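3-oxo-glucose-6-phosphate:glutamate aminotransferase (Bacillus subtilis subsp. subtilis, PDB 4K2M) catalyses the reversible pyridoxal phosphate-dependent transamination of 3-dehydro-glucose 6-phosphate with glutamate to give kanosamine 6-phosphate, a step in the biosynthesis of the antibiotic kanosamine. Local coordinates at residues P103-F108 with S295-L300; K118-A123 with D263-A268; S37-R42 with E307-L312. All blocks are in the same frame, centred on the assembly; numbering follows the deposited sequence.

Contact 1: P103-F108 with S295-L300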
loop_
_atom_site.group_PDB
_atom_site.type_symbol
_atom_site.label_atom_id
_atom_site.label_comp_id
_atom_site.label_asym_id
_atom_site.label_seq_id
_atom_site.Cartn_x
_atom_site.Cartn_y
_atom_site.Cartn_z
ATOM N N PRO A 103 15.162 7.774 0.046
ATOM C CA PRO A 103 15.823 8.316 -1.149
ATOM C C PRO A 103 15.555 7.556 -2.443
ATOM O O PRO A 103 15.661 8.167 -3.507
ATOM C CB PRO A 103 17.315 8.224 -0.795
ATOM C CG PRO A 103 17.382 7.089 0.207
ATOM C CD PRO A 103 16.129 7.232 1.019
ATOM N N TYR A 104 15.239 6.266 -2.372
ATOM C CA TYR A 104 14.992 5.494 -3.586
ATOM C C TYR A 104 13.708 5.935 -4.292
ATOM O O TYR A 104 13.607 5.839 -5.517
ATOM C CB TYR A 104 14.974 3.994 -3.295
ATOM C CG TYR A 104 16.315 3.419 -2.881
ATOM C CD1 TYR A 104 17.231 3.004 -3.830
ATOM C CD2 TYR A 104 16.651 3.274 -1.536
ATOM C CE1 TYR A 104 18.449 2.467 -3.464
ATOM C CE2 TYR A 104 17.867 2.749 -1.161
ATOM C CZ TYR A 104 18.765 2.345 -2.130
ATOM O OH TYR A 104 19.980 1.807 -1.759
ATOM N N LEU A 105 12.736 6.433 -3.525
ATOM C CA LEU A 105 11.507 6.982 -4.092
ATOM C C LEU A 105 11.788 8.035 -5.158
ATOM O O LEU A 105 11.332 7.906 -6.290
ATOM C CB LEU A 105 10.611 7.583 -2.995
ATOM C CG LEU A 105 9.561 6.658 -2.407
ATOM C CD1 LEU A 105 8.756 7.392 -1.326
ATOM C CD2 LEU A 105 8.655 6.140 -3.530
ATOM N N GLU A 106 12.545 9.074 -4.801
ATOM C CA GLU A 106 12.842 10.154 -5.740
ATOM C C GLU A 106 13.612 9.650 -6.962
ATOM O O GLU A 106 13.370 10.112 -8.089
ATOM C CB GLU A 106 13.652 11.259 -5.052
ATOM C CG GLU A 106 13.568 12.616 -5.754
ATOM C CD GLU A 106 14.755 13.518 -5.442
ATOM O OE1 GLU A 106 15.035 13.754 -4.245
ATOM O OE2 GLU A 106 15.413 13.981 -6.399
ATOM N N GLN A 107 14.549 8.730 -6.746
ATOM C CA GLN A 107 15.336 8.188 -7.853
ATOM C C GLN A 107 14.455 7.376 -8.796
ATOM O O GLN A 107 14.622 7.426 -10.012
ATOM C CB GLN A 107 16.484 7.312 -7.341
ATOM C CG GLN A 107 17.365 6.721 -8.443
ATOM C CD GLN A 107 18.251 7.758 -9.122
ATOM O OE1 GLN A 107 18.436 8.866 -8.611
ATOM N NE2 GLN A 107 18.807 7.398 -10.278
ATOM N N PHE A 108 13.522 6.617 -8.226
ATOM C CA PHE A 108 12.619 5.802 -9.038
ATOM C C PHE A 108 11.672 6.716 -9.823
ATOM O O PHE A 108 11.422 6.508 -11.023
ATOM C CB PHE A 108 11.847 4.824 -8.138
ATOM C CG PHE A 108 10.917 3.907 -8.883
ATOM C CD1 PHE A 108 11.403 3.024 -9.845
ATOM C CD2 PHE A 108 9.563 3.920 -8.620
ATOM C CE1 PHE A 108 10.534 2.169 -10.524
ATOM C CE2 PHE A 108 8.681 3.067 -9.300
ATOM C CZ PHE A 108 9.169 2.189 -10.244
ATOM N N SER A 295 -0.836 7.083 0.591
ATOM C CA SER A 295 -0.748 6.301 -0.634
ATOM C C SER A 295 0.469 6.574 -1.492
ATOM O O SER A 295 0.381 6.430 -2.707
ATOM C CB SER A 295 -2.008 6.496 -1.468
ATOM O OG SER A 295 -3.156 6.060 -0.759
ATOM N N LYS A 296 1.589 6.968 -0.883
ATOM C CA LYS A 296 2.859 6.981 -1.604
ATOM C C LYS A 296 3.398 5.561 -1.748
ATOM O O LYS A 296 3.106 4.687 -0.933
ATOM C CB LYS A 296 3.900 7.837 -0.874
ATOM C CG LYS A 296 3.570 9.320 -0.830
ATOM C CD LYS A 296 4.495 10.063 0.133
ATOM C CE LYS A 296 5.946 10.003 -0.330
ATOM N NZ LYS A 296 6.083 10.488 -1.740
ATOM N N MET A 297 4.209 5.325 -2.772
ATOM C CA MET A 297 4.933 4.053 -2.867
ATOM C C MET A 297 5.931 3.963 -1.712
ATOM O O MET A 297 6.422 4.991 -1.235
ATOM C CB MET A 297 5.677 3.993 -4.206
ATOM C CG MET A 297 6.482 2.735 -4.436
ATOM S SD MET A 297 7.111 2.832 -6.128
ATOM C CE MET A 297 7.757 1.184 -6.357
ATOM N N ASP A 298 6.216 2.746 -1.249
ATOM C CA ASP A 298 7.233 2.538 -0.226
ATOM C C ASP A 298 8.641 2.607 -0.816
ATOM O O ASP A 298 8.884 2.103 -1.916
ATOM C CB ASP A 298 7.046 1.163 0.416
ATOM C CG ASP A 298 5.848 1.117 1.350
ATOM O OD1 ASP A 298 5.452 2.195 1.832
ATOM O OD2 ASP A 298 5.316 0.009 1.578
ATOM N N ASN A 299 9.560 3.215 -0.067
ATOM C CA ASN A 299 10.976 3.279 -0.432
ATOM C C ASN A 299 11.548 1.897 -0.716
ATOM O O ASN A 299 12.342 1.715 -1.647
ATOM C CB ASN A 299 11.760 3.959 0.705
ATOM C CG ASN A 299 13.220 4.214 0.350
ATOM O OD1 ASN A 299 13.519 4.963 -0.585
ATOM N ND2 ASN A 299 14.133 3.632 1.124
ATOM N N LEU A 300 11.162 0.912 0.092
ATOM C CA LEU A 300 11.666 -0.447 -0.113
ATOM C C LEU A 300 11.270 -0.946 -1.498
ATOM O O LEU A 300 12.093 -1.519 -2.222
ATOM C CB LEU A 300 11.165 -1.403 0.979
ATOM C CG LEU A 300 11.722 -2.830 0.863
ATOM C CD1 LEU A 300 12.572 -3.167 2.068
ATOM C CD2 LEU A 300 10.603 -3.862 0.720
#

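Contact 2: K118-A123 with D263-A268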
loop_
_atom_site.group_PDB
_atom_site.type_symbol
_atom_site.label_atom_id
_atom_site.label_comp_id
_atom_site.label_asym_id
_atom_site.label_seq_id
_atom_site.Cartn_x
_atom_site.Cartn_y
_atom_site.Cartn_z
ATOM N N LYS A 118 7.685 12.431 -19.131
ATOM C CA LYS A 118 6.704 13.243 -18.418
ATOM C C LYS A 118 7.468 13.974 -17.328
ATOM O O LYS A 118 8.352 13.388 -16.692
ATOM C CB LYS A 118 5.625 12.343 -17.793
ATOM C CG LYS A 118 4.592 11.822 -18.795
ATOM C CD LYS A 118 3.673 12.953 -19.235
ATOM C CE LYS A 118 2.716 12.508 -20.338
ATOM N NZ LYS A 118 1.779 13.614 -20.717
ATOM N N ARG A 119 7.128 15.238 -17.104
ATOM C CA ARG A 119 7.921 16.073 -16.210
ATOM C C ARG A 119 7.812 15.632 -14.750
ATOM O O ARG A 119 8.783 15.707 -14.004
ATOM C CB ARG A 119 7.516 17.544 -16.348
ATOM C CG ARG A 119 7.678 18.106 -17.757
ATOM C CD ARG A 119 7.132 19.529 -17.837
ATOM N NE ARG A 119 7.770 20.377 -16.838
ATOM C CZ ARG A 119 7.376 21.608 -16.530
ATOM N NH1 ARG A 119 6.333 22.151 -17.144
ATOM N NH2 ARG A 119 8.027 22.296 -15.601
ATOM N N TYR A 120 6.629 15.169 -14.348
ATOM C CA TYR A 120 6.378 14.826 -12.951
ATOM C C TYR A 120 5.823 13.429 -12.816
ATOM O O TYR A 120 4.884 13.057 -13.510
ATOM C CB TYR A 120 5.378 15.818 -12.351
ATOM C CG TYR A 120 5.822 17.246 -12.519
ATOM C CD1 TYR A 120 6.833 17.768 -11.717
ATOM C CD2 TYR A 120 5.248 18.068 -13.488
ATOM C CE1 TYR A 120 7.260 19.069 -11.874
ATOM C CE2 TYR A 120 5.673 19.369 -13.654
ATOM C CZ TYR A 120 6.680 19.862 -12.835
ATOM O OH TYR A 120 7.108 21.163 -12.985
ATOM N N VAL A 121 6.413 12.660 -11.915
ATOM C CA VAL A 121 5.934 11.316 -11.626
ATOM C C VAL A 121 5.772 11.217 -10.123
ATOM O O VAL A 121 6.677 11.571 -9.367
ATOM C CB VAL A 121 6.914 10.240 -12.128
ATOM C CG1 VAL A 121 6.488 8.855 -11.641
ATOM C CG2 VAL A 121 6.965 10.263 -13.652
ATOM N N ILE A 122 4.595 10.777 -9.702
ATOM C CA ILE A 122 4.295 10.604 -8.292
ATOM C C ILE A 122 4.055 9.114 -8.099
ATOM O O ILE A 122 3.062 8.573 -8.607
ATOM C CB ILE A 122 3.031 11.373 -7.894
ATOM C CG1 ILE A 122 3.193 12.874 -8.146
ATOM C CG2 ILE A 122 2.719 11.131 -6.424
ATOM C CD1 ILE A 122 2.676 13.373 -9.523
ATOM N N ALA A 123 4.974 8.446 -7.402
ATOM C CA ALA A 123 4.871 7.005 -7.190
ATOM C C ALA A 123 3.877 6.736 -6.057
ATOM O O ALA A 123 3.943 7.365 -4.997
ATOM C CB ALA A 123 6.237 6.400 -6.875
ATOM N N ASP A 263 2.608 16.245 -17.061
ATOM C CA ASP A 263 3.467 17.372 -17.391
ATOM C C ASP A 263 3.075 18.638 -16.635
ATOM O O ASP A 263 3.802 19.630 -16.657
ATOM C CB ASP A 263 3.455 17.645 -18.901
ATOM C CG ASP A 263 4.298 16.657 -19.685
ATOM O OD1 ASP A 263 5.311 16.159 -19.143
ATOM O OD2 ASP A 263 3.961 16.385 -20.861
ATOM N N ASN A 264 1.930 18.613 -15.958
ATOM C CA ASN A 264 1.417 19.834 -15.352
ATOM C C ASN A 264 1.858 19.976 -13.902
ATOM O O ASN A 264 1.523 19.135 -13.071
ATOM C CB ASN A 264 -0.108 19.882 -15.418
ATOM C CG ASN A 264 -0.650 21.219 -14.976
ATOM O OD1 ASN A 264 -0.776 21.484 -13.781
ATOM N ND2 ASN A 264 -0.957 22.084 -15.941
ATOM N N GLU A 265 2.596 21.044 -13.599
ATOM C CA GLU A 265 3.153 21.235 -12.257
ATOM C C GLU A 265 2.098 21.400 -11.166
ATOM O O GLU A 265 2.229 20.818 -10.083
ATOM C CB GLU A 265 4.131 22.423 -12.232
ATOM C CG GLU A 265 4.946 22.531 -10.930
ATOM C CD GLU A 265 4.245 23.355 -9.854
ATOM O OE1 GLU A 265 3.327 24.131 -10.198
ATOM O OE2 GLU A 265 4.613 23.227 -8.663
ATOM N N GLU A 266 1.071 22.211 -11.410
ATOM C CA GLU A 266 0.064 22.393 -10.367
ATOM C C GLU A 266 -0.673 21.085 -10.121
ATOM O O GLU A 266 -1.036 20.762 -8.990
ATOM C CB GLU A 266 -0.944 23.486 -10.723
ATOM C CG GLU A 266 -0.373 24.906 -10.728
ATOM C CD GLU A 266 -0.081 25.456 -9.335
ATOM O OE1 GLU A 266 -0.464 24.820 -8.325
ATOM O OE2 GLU A 266 0.531 26.544 -9.259
ATOM N N LEU A 267 -0.897 20.333 -11.191
ATOM C CA LEU A 267 -1.594 19.057 -11.070
ATOM C C LEU A 267 -0.724 18.070 -10.295
ATOM O O LEU A 267 -1.210 17.361 -9.416
ATOM C CB LEU A 267 -1.962 18.517 -12.453
ATOM C CG LEU A 267 -2.821 17.270 -12.554
ATOM C CD1 LEU A 267 -4.107 17.431 -11.735
ATOM C CD2 LEU A 267 -3.137 17.012 -14.037
ATOM N N ALA A 268 0.572 18.043 -10.598
ATOM C CA ALA A 268 1.517 17.218 -9.853
ATOM C C ALA A 268 1.511 17.532 -8.362
ATOM O O ALA A 268 1.519 16.626 -7.524
ATOM C CB ALA A 268 2.922 17.374 -10.422
HETATM O O HOH W 1 0.370 15.583 -18.793
#

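Contact 3: S37-R42 with E307-L312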
loop_
_atom_site.group_PDB
_atom_site.type_symbol
_atom_site.label_atom_id
_atom_site.label_comp_id
_atom_site.label_asym_id
_atom_site.label_seq_id
_atom_site.Cartn_x
_atom_site.Cartn_y
_atom_site.Cartn_z
ATOM N N SER A 37 19.436 3.871 -20.914
ATOM C CA SER A 37 18.392 3.892 -19.900
ATOM C C SER A 37 18.493 2.631 -19.041
ATOM O O SER A 37 18.920 1.577 -19.507
ATOM C CB SER A 37 17.010 3.990 -20.548
ATOM O OG SER A 37 15.988 3.937 -19.560
ATOM N N ILE A 38 18.092 2.742 -17.782
ATOM C CA ILE A 38 18.066 1.600 -16.888
ATOM C C ILE A 38 17.251 0.443 -17.487
ATOM O O ILE A 38 17.584 -0.726 -17.270
ATOM C CB ILE A 38 17.466 2.038 -15.532
ATOM C CG1 ILE A 38 17.371 0.882 -14.548
ATOM C CG2 ILE A 38 16.094 2.637 -15.747
ATOM C CD1 ILE A 38 16.851 1.337 -13.189
ATOM N N VAL A 39 16.202 0.771 -18.239
ATOM C CA VAL A 39 15.277 -0.250 -18.751
ATOM C C VAL A 39 15.950 -1.177 -19.746
ATOM O O VAL A 39 15.439 -2.263 -20.029
ATOM C CB VAL A 39 13.993 0.339 -19.386
ATOM C CG1 VAL A 39 13.203 1.121 -18.361
ATOM C CG2 VAL A 39 14.309 1.214 -20.622
ATOM N N ASN A 40 17.096 -0.738 -20.269
ATOM C CA ASN A 40 17.818 -1.491 -21.288
ATOM C C ASN A 40 19.007 -2.254 -20.726
ATOM O O ASN A 40 19.785 -2.851 -21.475
ATOM C CB ASN A 40 18.314 -0.546 -22.387
ATOM C CG ASN A 40 17.215 -0.077 -23.319
ATOM O OD1 ASN A 40 16.175 -0.726 -23.471
ATOM N ND2 ASN A 40 17.453 1.057 -23.972
ATOM N N GLU A 41 19.168 -2.256 -19.408
ATOM C CA GLU A 41 20.387 -2.811 -18.825
ATOM C C GLU A 41 20.644 -4.270 -19.212
ATOM O O GLU A 41 21.782 -4.652 -19.518
ATOM C CB GLU A 41 20.409 -2.624 -17.303
ATOM C CG GLU A 41 20.785 -1.209 -16.869
ATOM C CD GLU A 41 22.215 -0.849 -17.244
ATOM O OE1 GLU A 41 22.432 0.259 -17.781
ATOM O OE2 GLU A 41 23.122 -1.674 -16.997
ATOM N N ARG A 42 19.592 -5.084 -19.222
ATOM C CA ARG A 42 19.759 -6.500 -19.530
ATOM C C ARG A 42 20.012 -6.760 -21.016
ATOM O O ARG A 42 20.481 -7.832 -21.386
ATOM C CB ARG A 42 18.583 -7.323 -18.990
ATOM C CG ARG A 42 18.558 -7.405 -17.462
ATOM C CD ARG A 42 19.797 -8.137 -16.942
ATOM N NE ARG A 42 20.059 -7.908 -15.519
ATOM C CZ ARG A 42 20.858 -6.954 -15.045
ATOM N NH1 ARG A 42 21.471 -6.123 -15.881
ATOM N NH2 ARG A 42 21.042 -6.827 -13.735
ATOM N N GLU A 307 15.718 -2.263 -9.438
ATOM C CA GLU A 307 16.375 -3.491 -9.899
ATOM C C GLU A 307 15.562 -4.172 -10.981
ATOM O O GLU A 307 16.090 -4.529 -12.036
ATOM C CB GLU A 307 16.593 -4.477 -8.750
ATOM C CG GLU A 307 17.603 -4.035 -7.719
ATOM C CD GLU A 307 18.925 -3.626 -8.334
ATOM O OE1 GLU A 307 19.430 -4.355 -9.218
ATOM O OE2 GLU A 307 19.446 -2.558 -7.948
ATOM N N ARG A 308 14.269 -4.365 -10.735
ATOM C CA ARG A 308 13.469 -5.144 -11.673
ATOM C C ARG A 308 13.293 -4.420 -12.991
ATOM O O ARG A 308 13.083 -5.057 -14.019
ATOM C CB ARG A 308 12.108 -5.542 -11.055
ATOM C CG ARG A 308 12.278 -6.434 -9.812
ATOM C CD ARG A 308 10.985 -7.155 -9.444
ATOM N NE ARG A 308 10.701 -8.203 -10.420
ATOM C CZ ARG A 308 9.582 -8.913 -10.496
ATOM N NH1 ARG A 308 8.576 -8.710 -9.643
ATOM N NH2 ARG A 308 9.485 -9.854 -11.434
ATOM N N MET A 309 13.401 -3.092 -12.971
ATOM C CA MET A 309 13.227 -2.301 -14.181
ATOM C C MET A 309 14.311 -2.595 -15.196
ATOM O O MET A 309 14.121 -2.345 -16.389
ATOM C CB MET A 309 13.229 -0.800 -13.861
ATOM C CG MET A 309 12.543 0.063 -14.911
ATOM S SD MET A 309 12.330 1.767 -14.331
ATOM C CE MET A 309 13.315 1.641 -12.847
ATOM N N LYS A 310 15.444 -3.120 -14.734
ATOM C CA LYS A 310 16.557 -3.422 -15.634
ATOM C C LYS A 310 16.192 -4.497 -16.647
ATOM O O LYS A 310 16.877 -4.661 -17.662
ATOM C CB LYS A 310 17.778 -3.864 -14.832
ATOM C CG LYS A 310 18.274 -2.802 -13.865
ATOM C CD LYS A 310 19.339 -3.378 -12.946
ATOM C CE LYS A 310 19.930 -2.278 -12.079
ATOM N NZ LYS A 310 20.960 -2.815 -11.148
ATOM N N TYR A 311 15.107 -5.212 -16.370
ATOM C CA TYR A 311 14.658 -6.325 -17.200
ATOM C C TYR A 311 13.520 -5.935 -18.150
ATOM O O TYR A 311 13.120 -6.739 -18.990
ATOM C CB TYR A 311 14.216 -7.509 -16.308
ATOM C CG TYR A 311 15.336 -8.099 -15.475
ATOM C CD1 TYR A 311 15.949 -9.296 -15.833
ATOM C CD2 TYR A 311 15.784 -7.449 -14.331
ATOM C CE1 TYR A 311 16.994 -9.828 -15.060
ATOM C CE2 TYR A 311 16.822 -7.972 -13.558
ATOM C CZ TYR A 311 17.420 -9.150 -13.928
ATOM O OH TYR A 311 18.442 -9.626 -13.130
ATOM N N LEU A 312 13.014 -4.707 -18.043
ATOM C CA LEU A 312 11.781 -4.321 -18.752
ATOM C C LEU A 312 11.846 -4.337 -20.287
ATOM O O LEU A 312 10.981 -4.918 -20.942
ATOM C CB LEU A 312 11.264 -2.961 -18.255
ATOM C CG LEU A 312 10.020 -2.398 -18.943
ATOM C CD1 LEU A 312 8.854 -3.392 -18.844
ATOM C CD2 LEU A 312 9.644 -1.034 -18.327
HETATM O O HOH W 2 16.115 -4.901 -20.351
#

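Contact 1: P103-F108 with S295-L300
Asn299, in the first turn of helix 299-308, turns its amide oxygen toward the opening turn of helix 103-116. Its CG stands anti to the backbone N (chi1 -173°), which carries OD1 to the backbone of Tyr104 and Leu105. The bond from Tyr104 N to Asn299 OD1 is short, 2.8 Å, but bent to 129° at the hydrogen; that from Leu105 N to Asn299 OD1 is longer, 3.4 Å, and both are weak. Asparagine suits this place because its two ends differ: while OD1 accepts from early amides of one helix, ND2 donates to Lys98 O. The oxygen lies in the plane of the Tyr104 ring, at its edge, with the amide plane turned 44° from the ring.

Met297 can be followed outward from the backbone. Met297 CB rests 3.7 Å from Leu105 CD2, and CG lies a little farther from the same methyl. Branched and aliphatic, Leu105 fills this buried spot, its methyls straddling Met297 O (Leu105 CD1 to Met297 O 3.3 Å). The extended chain then delivers Met297 SD to within 3.5 Å of Phe108 CE2, and CE ends beside that ring carbon. This oblique Met-aromatic contact puts Met297 SD 4.5 Å from the Phe108 ring centroid. Unbranched and pliable, methionine can serve a leucine and a phenylalanine in turn. Phe108 also meets Phe245 edge-to-face.

Lys256 of the second subunit bonds to Lys296 O and forms a salt bridge with Asp298. The contact thus joins two helix starts of the aspartate aminotransferase fold beside the dimer interface, close to the substrate-binding residues Thr100 and Tyr276.

Contact 2: K118-A123 with D263-A268
Arg119 and Asp263 bring the two backbones closest, their CA atoms 4.8 Å apart, where the chain is about to enter strand 120-124 on one side and helix 265-275 on the other. Arg119 N donates to Asp263 OD1 over 2.9 Å, at 152°, the amide approaching almost head-on to the C-O bond. The other oxygen, Asp263 OD2, faces Lys118 NZ in a long salt bridge of 3.5 Å, so one short acidic side chain serves both an amide and an ammonium group. Water 1 accepts from Lys118 NZ and from Asp263 N, and the lysine also donates to Gly235 O.

With CG placed beside its own backbone N (chi1 -54°), Tyr120 reaches along the first helical turn. Tyr120 CB lies 3.5 Å from Ala268 CB, the ring edge meets the Asp263 carbonyl, and Tyr120 OH comes 3.3 Å from Glu265 CG. Alanine is small enough for the helix to come this near; Ile122 CD1 packs on the same residue. Asn264 caps the helix, its OD1 taking the Leu267 amide on a lone pair.

Strand 120-124, an outermost strand of this chain's mixed sheet, pairs antiparallel with 258-262, while Val121 packs on helix 103-116 and Ile122 on helix 265-275.

Contact 3: S37-R42 with E307-L312
Arg42 holds CG beside its backbone N (chi1 -69°), which lays CG over one face of the Tyr311 ring; a bend at chi2 then sends CD, NE and the guanidinium onward past Tyr311 CE1, CZ and OH. The CH-pi contact is nearly vertical: Arg42 CG stands 3.7 Å from the Tyr311 ring centroid, 16° off the normal. Beyond it the guanidinium plane is turned 77° from the ring, with Tyr311 OH at its edge. Arginine and tyrosine suit each other here, the alkyl part covering the ring while NH2 and OH both reach Asp85, the first by a salt bridge and the second by a hydrogen bond.

At the backbone, Lys310 O accepts from Arg42 N over 3.2 Å and from water 2, which also donates to Val39 O. Two CA-H...O contacts run in opposite senses, Lys310 CA to Ile38 O and Val39 CA to Met309 O, so the two 3-10 turns lie close together. Extended from CG onward, Lys310 places NZ 2.9 Å from Glu307 OE1 in a salt bridge within its own segment.

Ile38 CD1 touches Met309 CE at 3.6 Å, and Val39 CG1 meets Met309 CG at 3.7 Å; the branched residues give a firm surface for the flexible methionine. Residues 37-42 belong to the additional N-terminal domain of NtdA, which here docks on the turn joining helices 299-308 and 312-329 of the aminotransferase fold.

How the contacts relate
Contacts 1 and 3 both use helix 299-308, one at its start and the other at its end, and their centres lie about 17 Å apart. Phe108 CE1 bridges them by packing on Met309 CE at 3.7 Å. The centres of contacts 1 and 2 lie about 15 Å apart, and they touch where Met297 N probably bonds to Ala123 O, but the centre of contact 2 is about 23 Å from that of contact 3 and the two do not touch. Along the chain the pairs are nested: contact 2 lies inside contact 1, which lies inside contact 3. The edge of the mixed sheet is thereby connected through the aminotransferase helices to the added N-terminal domain.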